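Local structure of probable TonB-dependent siderophore receptor PiuA (Acinetobacter baumannii, 5FP1) at residues 188-200 and 251-263. The protein probably takes up iron at the outer membrane by binding ferric siderophores, possibly ferric enterobactin, and admitting them through a plugged beta-barrel. Sequence-based numbering, arbitrary orientation.
Sequences EKAGQSNGAEYKR and VKQGTYYGWKDRD
A glycine CA, not a side chain, lies over the face of the Tyr256 ring: Gly195 CA sits 3.7 Å from the ring centroid, 19° off the normal, in a CH-pi contact. The backbone N of Gly258 lies over the centre of the opposite face, so the ring lies between Gly195 and the backbone of its own loop. Tyr256 reaches this position because its CG is anti to its own backbone N (chi1 -179°), and its hydroxyl is hydrogen-bonded to Pro230 O. The extended side chain of Gln192 crosses beside the ring, its amide plane inclined 55° to it, with OE1 3.6 Å from Tyr256 CD1. That oxygen is fixed by an almost straight bond from Ala196 N, 2.7 Å from Gln192 OE1, which braces the loop from within. Lys260 supplies the ionic part, its chain bent at chi3 and passing Asn194 O. Lys260 NZ lies 2.7 Å from Gly195 O, in the carbonyl plane on a lone pair. Lys260 NZ also lies 2.6 Å from Glu197 OE2, on the anti side of the carboxylate, in a salt bridge. Lys199 makes a weak second salt bridge to Glu197 OE1, so the carboxylate probably stays ionised. Near Gly254 the backbones meet through CA-H...O contacts, Gln192 CA lying 3.4 Å from Gly254 O, and a water joins Ser193 O to Gly254 O. The contact thus ties the hairpin loop joining barrel strands 177-188 and 197-209 to the long loop between strands 234-238 and 264-279; in TonB-dependent receptors such long loops generally face the cell exterior.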
loop_
_atom_site.group_PDB
_atom_site.type_symbol
_atom_site.label_atom_id
_atom_site.label_comp_id
_atom_site.label_asym_id
_atom_site.label_seq_id
_atom_site.Cartn_x
_atom_site.Cartn_y
_atom_site.Cartn_z
ATOM N N GLU A 188 10.989 -8.328 -16.802
ATOM C CA GLU A 188 10.309 -9.595 -16.581
ATOM C C GLU A 188 10.440 -9.913 -15.114
ATOM O O GLU A 188 11.432 -9.553 -14.493
ATOM C CB GLU A 188 10.957 -10.715 -17.388
ATOM C CG GLU A 188 10.843 -10.511 -18.874
ATOM C CD GLU A 188 11.646 -11.549 -19.645
ATOM O OE1 GLU A 188 12.126 -12.543 -19.038
ATOM O OE2 GLU A 188 11.776 -11.353 -20.859
ATOM N N LYS A 189 9.440 -10.585 -14.548
ATOM C CA LYS A 189 9.524 -11.002 -13.161
ATOM C C LYS A 189 10.739 -11.922 -13.023
ATOM O O LYS A 189 10.868 -12.924 -13.740
ATOM C CB LYS A 189 8.261 -11.723 -12.723
ATOM C CG LYS A 189 8.268 -12.067 -11.253
ATOM C CD LYS A 189 7.020 -12.844 -10.869
ATOM C CE LYS A 189 7.009 -13.156 -9.369
ATOM N NZ LYS A 189 5.952 -14.142 -9.005
ATOM N N ALA A 190 11.605 -11.606 -12.078
ATOM C CA ALA A 190 12.897 -12.290 -11.982
ATOM C C ALA A 190 12.724 -13.753 -11.613
ATOM O O ALA A 190 11.996 -14.092 -10.660
ATOM C CB ALA A 190 13.767 -11.603 -10.930
ATOM N N GLY A 191 13.354 -14.621 -12.396
ATOM C CA GLY A 191 13.333 -16.059 -12.136
ATOM C C GLY A 191 12.120 -16.771 -12.676
ATOM O O GLY A 191 12.014 -17.997 -12.590
ATOM N N GLN A 192 11.196 -16.020 -13.249
ATOM C CA GLN A 192 9.951 -16.606 -13.778
ATOM C C GLN A 192 9.915 -16.541 -15.308
ATOM O O GLN A 192 9.270 -15.651 -15.874
ATOM C CB GLN A 192 8.744 -15.829 -13.229
ATOM C CG GLN A 192 7.407 -16.526 -13.369
ATOM C CD GLN A 192 6.247 -15.617 -13.041
ATOM O OE1 GLN A 192 6.040 -14.602 -13.707
ATOM N NE2 GLN A 192 5.465 -15.988 -12.038
ATOM N N SER A 193 10.561 -17.495 -15.976
ATOM C CA SER A 193 10.578 -17.552 -17.452
ATOM C C SER A 193 9.200 -17.686 -18.105
ATOM O O SER A 193 8.308 -18.394 -17.608
ATOM C CB SER A 193 11.446 -18.730 -17.943
ATOM O OG SER A 193 12.803 -18.521 -17.617
ATOM N N ASN A 194 9.057 -17.005 -19.231
ATOM C CA ASN A 194 7.831 -16.984 -19.997
ATOM C C ASN A 194 6.662 -16.688 -19.082
ATOM O O ASN A 194 5.636 -17.380 -19.096
ATOM C CB ASN A 194 7.663 -18.305 -20.747
ATOM C CG ASN A 194 8.793 -18.536 -21.734
ATOM O OD1 ASN A 194 9.077 -17.680 -22.569
ATOM N ND2 ASN A 194 9.454 -19.692 -21.635
ATOM N N GLY A 195 6.867 -15.662 -18.262
ATOM C CA GLY A 195 5.968 -15.337 -17.180
ATOM C C GLY A 195 5.577 -13.879 -17.190
ATOM O O GLY A 195 5.357 -13.271 -18.262
ATOM N N ALA A 196 5.418 -13.315 -16.000
ATOM C CA ALA A 196 4.881 -11.977 -15.901
ATOM C C ALA A 196 5.886 -10.975 -16.488
ATOM O O ALA A 196 7.104 -11.165 -16.379
ATOM C CB ALA A 196 4.563 -11.634 -14.447
ATOM N N GLU A 197 5.374 -9.894 -17.060
ATOM C CA GLU A 197 6.209 -8.866 -17.710
ATOM C C GLU A 197 5.628 -7.507 -17.396
ATOM O O GLU A 197 4.408 -7.347 -17.394
ATOM C CB GLU A 197 6.185 -8.998 -19.239
ATOM C CG GLU A 197 6.736 -10.283 -19.804
ATOM C CD GLU A 197 6.482 -10.380 -21.305
ATOM O OE1 GLU A 197 6.377 -9.334 -21.964
ATOM O OE2 GLU A 197 6.348 -11.493 -21.809
ATOM N N TYR A 198 6.492 -6.529 -17.170
ATOM C CA TYR A 198 6.054 -5.192 -16.793
ATOM C C TYR A 198 6.617 -4.167 -17.750
ATOM O O TYR A 198 7.799 -4.226 -18.098
ATOM C CB TYR A 198 6.522 -4.889 -15.356
ATOM C CG TYR A 198 5.905 -5.855 -14.414
ATOM C CD1 TYR A 198 4.588 -5.670 -13.984
ATOM C CD2 TYR A 198 6.578 -6.994 -14.003
ATOM C CE1 TYR A 198 3.963 -6.580 -13.158
ATOM C CE2 TYR A 198 5.960 -7.917 -13.172
ATOM C CZ TYR A 198 4.649 -7.706 -12.771
ATOM O OH TYR A 198 4.011 -8.596 -11.957
ATOM N N LYS A 199 5.783 -3.231 -18.179
ATOM C CA LYS A 199 6.249 -2.108 -19.007
ATOM C C LYS A 199 5.505 -0.868 -18.586
ATOM O O LYS A 199 4.278 -0.884 -18.464
ATOM C CB LYS A 199 6.004 -2.364 -20.503
ATOM C CG LYS A 199 6.641 -3.644 -21.042
ATOM C CD LYS A 199 6.367 -3.843 -22.521
ATOM C CE LYS A 199 7.096 -5.079 -23.037
ATOM N NZ LYS A 199 6.786 -6.279 -22.197
ATOM N N ARG A 200 6.229 0.213 -18.355
ATOM C CA ARG A 200 5.560 1.436 -17.999
ATOM C C ARG A 200 6.342 2.702 -18.341
ATOM O O ARG A 200 7.568 2.685 -18.445
ATOM C CB ARG A 200 5.172 1.412 -16.511
ATOM C CG ARG A 200 6.271 1.214 -15.531
ATOM C CD ARG A 200 5.750 0.883 -14.125
ATOM N NE ARG A 200 6.852 0.593 -13.209
ATOM C CZ ARG A 200 7.231 -0.623 -12.851
ATOM N NH1 ARG A 200 6.629 -1.701 -13.352
ATOM N NH2 ARG A 200 8.262 -0.777 -12.037
ATOM N N VAL A 251 6.179 -27.107 -6.607
ATOM C CA VAL A 251 6.472 -27.052 -8.019
ATOM C C VAL A 251 7.710 -26.205 -8.185
ATOM O O VAL A 251 8.131 -25.501 -7.256
ATOM C CB VAL A 251 5.322 -26.446 -8.836
ATOM C CG1 VAL A 251 4.087 -27.313 -8.696
ATOM C CG2 VAL A 251 5.012 -25.031 -8.344
ATOM N N LYS A 252 8.307 -26.292 -9.360
ATOM C CA LYS A 252 9.573 -25.611 -9.612
ATOM C C LYS A 252 9.468 -24.104 -9.357
ATOM O O LYS A 252 8.485 -23.464 -9.725
ATOM C CB LYS A 252 9.999 -25.823 -11.045
ATOM C CG LYS A 252 11.446 -25.449 -11.324
ATOM C CD LYS A 252 11.793 -25.691 -12.790
ATOM C CE LYS A 252 13.210 -25.228 -13.089
ATOM N NZ LYS A 252 13.597 -25.533 -14.496
ATOM N N GLN A 253 10.499 -23.553 -8.746
ATOM C CA GLN A 253 10.577 -22.126 -8.507
ATOM C C GLN A 253 10.339 -21.366 -9.807
ATOM O O GLN A 253 10.831 -21.750 -10.860
ATOM C CB GLN A 253 11.960 -21.779 -7.915
ATOM C CG GLN A 253 12.141 -20.312 -7.598
ATOM C CD GLN A 253 13.438 -19.998 -6.887
ATOM O OE1 GLN A 253 14.321 -20.836 -6.770
ATOM N NE2 GLN A 253 13.538 -18.791 -6.379
ATOM N N GLY A 254 9.549 -20.294 -9.745
ATOM C CA GLY A 254 9.320 -19.472 -10.917
ATOM C C GLY A 254 8.362 -20.034 -11.956
ATOM O O GLY A 254 8.281 -19.521 -13.047
ATOM N N THR A 255 7.571 -21.034 -11.590
ATOM C CA THR A 255 6.547 -21.567 -12.496
ATOM C C THR A 255 5.403 -20.556 -12.663
ATOM O O THR A 255 4.914 -19.978 -11.680
ATOM C CB THR A 255 6.010 -22.915 -11.987
ATOM O OG1 THR A 255 7.090 -23.872 -11.930
ATOM C CG2 THR A 255 4.912 -23.439 -12.887
ATOM N N TYR A 256 4.991 -20.333 -13.904
ATOM C CA TYR A 256 3.924 -19.371 -14.221
ATOM C C TYR A 256 2.702 -20.052 -14.784
ATOM O O TYR A 256 2.791 -20.714 -15.823
ATOM C CB TYR A 256 4.435 -18.358 -15.236
ATOM C CG TYR A 256 3.461 -17.284 -15.661
ATOM C CD1 TYR A 256 3.048 -16.283 -14.784
ATOM C CD2 TYR A 256 2.982 -17.237 -16.972
ATOM C CE1 TYR A 256 2.186 -15.280 -15.205
ATOM C CE2 TYR A 256 2.132 -16.248 -17.396
ATOM C CZ TYR A 256 1.734 -15.255 -16.517
ATOM O OH TYR A 256 0.870 -14.268 -16.975
ATOM N N TYR A 257 1.564 -19.875 -14.116
ATOM C CA TYR A 257 0.307 -20.458 -14.540
ATOM C C TYR A 257 -0.636 -19.521 -15.253
ATOM O O TYR A 257 -1.776 -19.895 -15.569
ATOM C CB TYR A 257 -0.405 -21.091 -13.332
ATOM C CG TYR A 257 0.347 -22.225 -12.739
ATOM C CD1 TYR A 257 0.668 -23.341 -13.501
ATOM C CD2 TYR A 257 0.822 -22.175 -11.418
ATOM C CE1 TYR A 257 1.384 -24.395 -12.958
ATOM C CE2 TYR A 257 1.524 -23.229 -10.872
ATOM C CZ TYR A 257 1.821 -24.330 -11.650
ATOM O OH TYR A 257 2.555 -25.361 -11.122
ATOM N N GLY A 258 -0.174 -18.309 -15.550
ATOM C CA GLY A 258 -0.951 -17.400 -16.347
ATOM C C GLY A 258 -0.989 -17.812 -17.819
ATOM O O GLY A 258 -0.282 -18.726 -18.246
ATOM N N TRP A 259 -1.818 -17.124 -18.575
ATOM C CA TRP A 259 -2.098 -17.459 -19.966
ATOM C C TRP A 259 -1.769 -16.218 -20.781
ATOM O O TRP A 259 -2.590 -15.310 -20.918
ATOM C CB TRP A 259 -3.549 -17.863 -20.075
ATOM C CG TRP A 259 -3.988 -18.484 -21.348
ATOM C CD1 TRP A 259 -3.289 -18.583 -22.527
ATOM C CD2 TRP A 259 -5.248 -19.086 -21.575
ATOM N NE1 TRP A 259 -4.047 -19.245 -23.470
ATOM C CE2 TRP A 259 -5.256 -19.563 -22.912
ATOM C CE3 TRP A 259 -6.365 -19.320 -20.768
ATOM C CZ2 TRP A 259 -6.350 -20.232 -23.457
ATOM C CZ3 TRP A 259 -7.447 -19.994 -21.310
ATOM C CH2 TRP A 259 -7.435 -20.437 -22.657
ATOM N N LYS A 260 -0.550 -16.167 -21.305
ATOM C CA LYS A 260 -0.032 -14.923 -21.823
ATOM C C LYS A 260 -0.758 -14.383 -23.026
ATOM O O LYS A 260 -0.843 -13.152 -23.182
ATOM C CB LYS A 260 1.476 -14.998 -22.067
ATOM C CG LYS A 260 2.225 -15.143 -20.757
ATOM C CD LYS A 260 3.715 -15.163 -20.954
ATOM C CE LYS A 260 4.269 -13.789 -21.177
ATOM N NZ LYS A 260 5.712 -13.833 -20.896
ATOM N N ASP A 261 -1.325 -15.266 -23.847
ATOM C CA ASP A 261 -2.090 -14.839 -25.013
ATOM C C ASP A 261 -3.461 -14.290 -24.622
ATOM O O ASP A 261 -4.129 -13.684 -25.452
ATOM C CB ASP A 261 -2.279 -16.000 -25.998
ATOM C CG ASP A 261 -2.615 -15.521 -27.423
ATOM O OD1 ASP A 261 -1.986 -14.563 -27.875
ATOM O OD2 ASP A 261 -3.531 -16.073 -28.060
ATOM N N ARG A 262 -3.907 -14.560 -23.388
ATOM C CA ARG A 262 -5.224 -14.104 -22.906
ATOM C C ARG A 262 -5.127 -12.928 -21.908
ATOM O O ARG A 262 -5.918 -11.982 -21.952
ATOM C CB ARG A 262 -5.926 -15.245 -22.200
ATOM C CG ARG A 262 -7.359 -14.947 -21.816
ATOM C CD ARG A 262 -7.917 -15.970 -20.866
ATOM N NE ARG A 262 -7.310 -15.917 -19.540
ATOM C CZ ARG A 262 -7.620 -16.725 -18.528
ATOM N NH1 ARG A 262 -8.519 -17.692 -18.677
ATOM N NH2 ARG A 262 -7.034 -16.559 -17.350
ATOM N N ASP A 263 -4.189 -13.052 -20.980
ATOM C CA ASP A 263 -4.112 -12.208 -19.788
ATOM C C ASP A 263 -3.415 -10.890 -20.127
ATOM O O ASP A 263 -2.566 -10.835 -21.020
ATOM C CB ASP A 263 -3.295 -12.897 -18.697
ATOM C CG ASP A 263 -3.946 -14.178 -18.154
ATOM O OD1 ASP A 263 -5.158 -14.442 -18.374
ATOM O OD2 ASP A 263 -3.219 -14.893 -17.439
HETATM O O HOH W 1 5.706 -18.382 -9.607
HETATM O O HOH W 2 8.493 -20.159 -15.889
#